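Long-range contacts in gamma-D-glutamyl-L-lysine dipeptidyl-peptidase (Bacillus cereus ATCC 10987, PDB 3H41), which probably hydrolyses gamma-D-glutamyl-L-lysine bonds in cell-wall peptides, releasing the dipeptide L-Ala-gamma-D-Glu, as a cysteine peptidase of the NlpC/P60 family: residues L18-D23 with K59-A64; W79-V84 with P97-E102. All coordinates share one frame; numbering follows the deposited sequence. Where two conformers were deposited one is given.

Both contacts are largely buried and antiparallel, and their centres lie about 7 Å apart. Contact 1 pairs the short strands 15-19 and 60-65 and carries E61, whose backbone binds the alanine of the product dipeptide; contact 2 is the hairpin of strands 79-84 and 96-101 in the SH3-like domain. The two meet where W19 N lies 2.6 Å from W99 O, a probable hydrogen bond, and where L18 packs on V82, V84 and M100. Contact 1 is the smaller, with three backbone bonds, one CH-pi contact of leucine on tryptophan and a carboxylate turned to a salt bridge. Contact 2 has four backbone bonds and more extensive apolar cover, with K81 and W99 together on its more exposed face.

Contact 1 of 2, residues L18-D23 with K59-A64; sequences LWTAPD and KLETQA. With ALA (alanine), chain B.
W19 and L60 both set CG anti to the carbonyl carbon (chi1 -67° and -56°), and although the CB bonds of both lead away overall, the CB atoms still touch the opposite segment and the side chains run alongside each other. L60 CD2 sits squarely over the indole, 3.4 Å from the centroid of the six-membered ring of W19, a CH-pi contact. The backbones beneath are joined by L18 N to T62 O at 2.9 Å and by E61 N to L18 O at 2.8 Å. Past the strand end, T20 N reaches K59 O at 2.9 Å. E61 bends at chi2 (-76°), laying CG against W19 O and bringing OE2 to 3.6 Å from T20 CG2, while OE1 forms a salt bridge with R91. E61 O accepts a 2.7 Å hydrogen bond from N of the bound alanine; the alanine is also hydrogen-bonded to D234 OD1. Strand 60-65 thereby supplies one wall of the substrate pocket, consistent with recognition of a free peptide N-terminus. Helix 48-56 packs on W19 and L60 through L54, strand 79-84 covers L18, and Y96 of strand 96-101 borders E61 and T62.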
loop_
_atom_site.group_PDB
_atom_site.type_symbol
_atom_site.label_atom_id
_atom_site.label_comp_id
_atom_site.label_asym_id
_atom_site.label_seq_id
_atom_site.Cartn_x
_atom_site.Cartn_y
_atom_site.Cartn_z
ATOM N N LEU A 18 -8.294 5.171 -5.100
ATOM C CA LEU A 18 -9.434 4.650 -5.802
ATOM C C LEU A 18 -10.714 4.801 -4.958
ATOM O O LEU A 18 -10.747 4.470 -3.767
ATOM C CB LEU A 18 -9.207 3.181 -6.154
ATOM C CG LEU A 18 -8.342 2.966 -7.423
ATOM C CD1 LEU A 18 -6.906 3.389 -7.192
ATOM C CD2 LEU A 18 -8.444 1.480 -7.807
ATOM N N TRP A 19 -11.756 5.275 -5.616
ATOM C CA TRP A 19 -13.038 5.661 -4.972
ATOM C C TRP A 19 -14.104 4.608 -5.278
ATOM O O TRP A 19 -14.026 3.948 -6.310
ATOM C CB TRP A 19 -13.485 7.059 -5.459
ATOM C CG TRP A 19 -12.537 8.117 -4.978
ATOM C CD1 TRP A 19 -11.273 8.315 -5.435
ATOM C CD2 TRP A 19 -12.709 9.048 -3.885
ATOM N NE1 TRP A 19 -10.656 9.302 -4.737
ATOM C CE2 TRP A 19 -11.510 9.787 -3.781
ATOM C CE3 TRP A 19 -13.770 9.367 -3.023
ATOM C CZ2 TRP A 19 -11.320 10.807 -2.822
ATOM C CZ3 TRP A 19 -13.582 10.351 -2.072
ATOM C CH2 TRP A 19 -12.371 11.082 -1.989
ATOM N N THR A 20 -15.095 4.469 -4.393
ATOM C CA THR A 20 -16.181 3.538 -4.604
ATOM C C THR A 20 -17.132 4.051 -5.679
ATOM O O THR A 20 -17.910 3.298 -6.196
ATOM C CB THR A 20 -16.995 3.322 -3.314
ATOM O OG1 THR A 20 -17.459 4.599 -2.835
ATOM C CG2 THR A 20 -16.122 2.628 -2.262
ATOM N N ALA A 21 -17.078 5.332 -6.019
ATOM C CA ALA A 21 -17.887 5.874 -7.105
ATOM C C ALA A 21 -17.087 6.986 -7.699
ATOM O O ALA A 21 -16.280 7.575 -6.992
ATOM C CB ALA A 21 -19.244 6.418 -6.577
ATOM N N PRO A 22 -17.297 7.291 -8.984
ATOM C CA PRO A 22 -16.587 8.435 -9.548
ATOM C C PRO A 22 -17.216 9.768 -9.083
ATOM O O PRO A 22 -18.290 9.749 -8.459
ATOM C CB PRO A 22 -16.773 8.229 -11.058
ATOM C CG PRO A 22 -18.108 7.527 -11.152
ATOM C CD PRO A 22 -18.235 6.673 -9.953
ATOM N N ASP A 23 -16.496 10.868 -9.299
ATOM C CA ASP A 23 -17.026 12.216 -9.017
ATOM C C ASP A 23 -17.465 12.432 -7.587
ATOM O O ASP A 23 -18.451 13.155 -7.343
ATOM C CB ASP A 23 -18.274 12.495 -9.864
ATOM C CG ASP A 23 -18.022 12.358 -11.313
ATOM O OD1 ASP A 23 -17.205 13.146 -11.815
ATOM O OD2 ASP A 23 -18.661 11.473 -11.931
ATOM N N LYS A 59 -16.371 5.721 0.983
ATOM C CA LYS A 59 -15.912 6.483 -0.176
ATOM C C LYS A 59 -14.753 5.876 -0.961
ATOM O O LYS A 59 -14.635 6.166 -2.149
ATOM C CB LYS A 59 -15.540 7.904 0.209
ATOM C CG LYS A 59 -16.744 8.768 0.563
ATOM C CD LYS A 59 -17.530 9.133 -0.719
ATOM C CE LYS A 59 -18.948 9.590 -0.394
ATOM N NZ LYS A 59 -19.814 8.422 -0.196
ATOM N N LEU A 60 -13.880 5.140 -0.281
ATOM C CA LEU A 60 -12.619 4.641 -0.840
ATOM C C LEU A 60 -12.510 3.121 -0.918
ATOM O O LEU A 60 -13.097 2.379 -0.130
ATOM C CB LEU A 60 -11.441 5.146 -0.012
ATOM C CG LEU A 60 -11.298 6.658 0.180
ATOM C CD1 LEU A 60 -9.993 7.036 0.967
ATOM C CD2 LEU A 60 -11.405 7.448 -1.148
ATOM N N GLU A 61 -11.683 2.684 -1.859
ATOM C CA GLU A 61 -11.444 1.276 -2.110
ATOM C C GLU A 61 -10.046 0.867 -1.721
ATOM O O GLU A 61 -9.871 -0.054 -0.942
ATOM C CB GLU A 61 -11.654 0.997 -3.595
ATOM C CG GLU A 61 -13.094 1.134 -4.052
ATOM C CD GLU A 61 -13.971 -0.041 -3.633
ATOM O OE1 GLU A 61 -13.610 -0.813 -2.701
ATOM O OE2 GLU A 61 -15.044 -0.187 -4.253
ATOM N N THR A 62 -9.049 1.539 -2.300
ATOM C CA THR A 62 -7.662 1.185 -2.080
ATOM C C THR A 62 -6.773 2.299 -2.623
ATOM O O THR A 62 -7.259 3.316 -3.077
ATOM C CB THR A 62 -7.286 -0.163 -2.736
ATOM O OG1 THR A 62 -5.980 -0.587 -2.279
ATOM C CG2 THR A 62 -7.344 -0.061 -4.270
ATOM N N GLN A 63 -5.475 2.112 -2.542
ATOM C CA GLN A 63 -4.566 2.986 -3.251
ATOM C C GLN A 63 -3.598 2.132 -4.026
ATOM O O GLN A 63 -3.297 1.010 -3.598
ATOM C CB GLN A 63 -3.794 3.876 -2.280
ATOM C CG GLN A 63 -4.642 4.986 -1.580
ATOM C CD GLN A 63 -3.796 5.805 -0.632
ATOM O OE1 GLN A 63 -2.924 5.255 0.068
ATOM N NE2 GLN A 63 -3.999 7.129 -0.631
ATOM N N ALA A 64 -3.124 2.651 -5.166
ATOM C CA ALA A 64 -2.171 1.936 -6.024
ATOM C C ALA A 64 -0.966 2.819 -6.228
ATOM O O ALA A 64 -1.114 4.040 -6.404
ATOM C CB ALA A 64 -2.814 1.575 -7.363
HETATM N N ALA B . -10.561 -1.710 1.091
HETATM C CA ALA B . -10.281 -0.945 2.386
HETATM C C ALA B . -10.796 -1.726 3.589
HETATM O O ALA B . -11.758 -2.497 3.470
HETATM C CB ALA B . -10.950 0.427 2.362
HETATM O O HOH W 1 -19.584 6.204 -2.807
#

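Contact 2 of 2, residues W79-V84 with P97-E102; sequences WVKVLV and PGWMPE
K81 lies across the indole of W99, and its chain can be traced outward along that ring. CB is centred over one face, 3.5 Å from the centroid of the six-membered ring of W99 and 5° off the normal. CG, placed anti to the backbone N (chi1 -170°), is 3.8 Å from both W99 CE2 and G98 O. CD passes 3.9 Å from W99 NE1, and CE, further along this extended chain, approaches P97 CB at 4.2 Å. The CH-pi contact thus uses the aliphatic part of the lysine. Strands 79-84 and 96-101 form an antiparallel beta hairpin at one side of the sheet of the SH3-like domain, and K81 also bonds through its backbone to V73 and D74 of the next strand, 69-76. V80 and M100 exchange two backbone hydrogen bonds, V80 N to M100 O and M100 N to V80 O, both of 2.9 Å, and V82 and G98 make a second, slightly longer couple. On the face opposite K81 and W99, the SE atom of selenomethionine M100 lies 3.8 Å from V82 CG2, next to L18 and L105. At the far end of the ladder, W79 runs beside P101, whose ring covers an indole face off-centre, and W19 meets W79 edge-to-face. E102 lays its chain across V80 CG1 and sends OE1 to a salt bridge with K75.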
loop_
_atom_site.group_PDB
_atom_site.type_symbol
_atom_site.label_atom_id
_atom_site.label_comp_id
_atom_site.label_asym_id
_atom_site.label_seq_id
_atom_site.Cartn_x
_atom_site.Cartn_y
_atom_site.Cartn_z
ATOM N N TRP A 79 -13.358 10.146 -15.151
ATOM C CA TRP A 79 -13.045 9.033 -14.265
ATOM C C TRP A 79 -13.057 7.689 -14.970
ATOM O O TRP A 79 -13.877 7.448 -15.852
ATOM C CB TRP A 79 -14.040 9.003 -13.110
ATOM C CG TRP A 79 -13.884 10.165 -12.187
ATOM C CD1 TRP A 79 -14.299 11.439 -12.416
ATOM C CD2 TRP A 79 -13.222 10.182 -10.899
ATOM N NE1 TRP A 79 -13.993 12.240 -11.328
ATOM C CE2 TRP A 79 -13.313 11.492 -10.401
ATOM C CE3 TRP A 79 -12.597 9.208 -10.115
ATOM C CZ2 TRP A 79 -12.784 11.860 -9.156
ATOM C CZ3 TRP A 79 -12.092 9.565 -8.899
ATOM C CH2 TRP A 79 -12.185 10.887 -8.425
ATOM N N VAL A 80 -12.142 6.803 -14.562
ATOM C CA VAL A 80 -12.131 5.415 -15.015
ATOM C C VAL A 80 -12.300 4.475 -13.849
ATOM O O VAL A 80 -11.884 4.781 -12.728
ATOM C CB VAL A 80 -10.839 5.036 -15.787
ATOM C CG1 VAL A 80 -10.921 5.591 -17.217
ATOM C CG2 VAL A 80 -9.534 5.528 -15.073
ATOM N N LYS A 81 -12.878 3.308 -14.131
ATOM C CA LYS A 81 -12.929 2.225 -13.201
ATOM C C LYS A 81 -11.822 1.286 -13.636
ATOM O O LYS A 81 -11.661 1.055 -14.845
ATOM C CB LYS A 81 -14.294 1.543 -13.208
ATOM C CG LYS A 81 -14.449 0.559 -12.051
ATOM C CD LYS A 81 -15.772 -0.177 -12.078
ATOM C CE LYS A 81 -15.795 -1.174 -10.935
ATOM N NZ LYS A 81 -17.033 -1.980 -10.959
ATOM N N VAL A 82 -11.026 0.830 -12.658
ATOM C CA VAL A 82 -9.824 0.016 -12.894
ATOM C C VAL A 82 -9.800 -1.161 -11.946
ATOM O O VAL A 82 -10.480 -1.155 -10.915
ATOM C CB VAL A 82 -8.502 0.856 -12.807
ATOM C CG1 VAL A 82 -8.584 2.089 -13.676
ATOM C CG2 VAL A 82 -8.166 1.297 -11.369
ATOM N N LEU A 83 -9.102 -2.212 -12.348
ATOM C CA LEU A 83 -8.772 -3.318 -11.470
ATOM C C LEU A 83 -7.258 -3.290 -11.213
ATOM O O LEU A 83 -6.451 -3.408 -12.151
ATOM C CB LEU A 83 -9.176 -4.673 -12.091
ATOM C CG LEU A 83 -10.617 -4.731 -12.603
ATOM C CD1 LEU A 83 -10.896 -6.112 -13.262
ATOM C CD2 LEU A 83 -11.606 -4.427 -11.466
ATOM N N VAL A 84 -6.881 -3.151 -9.943
ATOM C CA VAL A 84 -5.486 -3.044 -9.561
ATOM C C VAL A 84 -4.861 -4.413 -9.438
ATOM O O VAL A 84 -5.232 -5.235 -8.587
ATOM C CB VAL A 84 -5.300 -2.263 -8.223
ATOM C CG1 VAL A 84 -3.773 -2.162 -7.865
ATOM C CG2 VAL A 84 -5.982 -0.840 -8.281
ATOM N N PRO A 97 -10.986 -3.456 -7.430
ATOM C CA PRO A 97 -11.728 -2.484 -8.208
ATOM C C PRO A 97 -11.882 -1.122 -7.544
ATOM O O PRO A 97 -11.947 -1.015 -6.318
ATOM C CB PRO A 97 -13.071 -3.147 -8.354
ATOM C CG PRO A 97 -13.254 -3.815 -7.043
ATOM C CD PRO A 97 -11.889 -4.400 -6.748
ATOM N N GLY A 98 -11.955 -0.092 -8.367
ATOM C CA GLY A 98 -12.334 1.222 -7.903
ATOM C C GLY A 98 -12.171 2.285 -8.961
ATOM O O GLY A 98 -11.650 2.029 -10.005
ATOM N N TRP A 99 -12.611 3.491 -8.640
ATOM C CA TRP A 99 -12.642 4.613 -9.573
ATOM C C TRP A 99 -11.551 5.624 -9.261
ATOM O O TRP A 99 -11.286 5.955 -8.084
ATOM C CB TRP A 99 -14.016 5.297 -9.515
ATOM C CG TRP A 99 -15.133 4.448 -9.999
ATOM C CD1 TRP A 99 -15.863 3.549 -9.284
ATOM C CD2 TRP A 99 -15.694 4.460 -11.327
ATOM N NE1 TRP A 99 -16.817 2.962 -10.105
ATOM C CE2 TRP A 99 -16.737 3.514 -11.355
ATOM C CE3 TRP A 99 -15.390 5.164 -12.492
ATOM C CZ2 TRP A 99 -17.496 3.266 -12.501
ATOM C CZ3 TRP A 99 -16.146 4.912 -13.640
ATOM C CH2 TRP A 99 -17.183 3.975 -13.634
HETATM N N MSE A 100 -10.905 6.100 -10.318
HETATM C CA MSE A 100 -9.813 7.053 -10.211
HETATM C C MSE A 100 -9.795 8.013 -11.417
HETATM O O MSE A 100 -10.350 7.688 -12.473
HETATM C CB MSE A 100 -8.488 6.302 -10.081
HETATM C CG MSE A 100 -8.137 5.398 -11.273
HETATM SE SE MSE A 100 -6.330 4.662 -11.086
HETATM C CE MSE A 100 -5.418 6.287 -11.320
ATOM N N PRO A 101 -9.169 9.198 -11.273
ATOM C CA PRO A 101 -9.068 10.079 -12.458
ATOM C C PRO A 101 -8.210 9.490 -13.538
ATOM O O PRO A 101 -7.108 9.019 -13.260
ATOM C CB PRO A 101 -8.421 11.346 -11.913
ATOM C CG PRO A 101 -8.753 11.335 -10.430
ATOM C CD PRO A 101 -8.713 9.890 -10.054
ATOM N N GLU A 102 -8.709 9.522 -14.765
ATOM C CA GLU A 102 -7.935 9.032 -15.913
ATOM C C GLU A 102 -6.572 9.707 -16.046
ATOM O O GLU A 102 -5.606 9.093 -16.505
ATOM C CB GLU A 102 -8.726 9.192 -17.218
ATOM C CG GLU A 102 -8.080 8.359 -18.329
ATOM C CD GLU A 102 -8.983 8.179 -19.542
ATOM O OE1 GLU A 102 -9.704 9.138 -19.877
ATOM O OE2 GLU A 102 -8.956 7.083 -20.145
#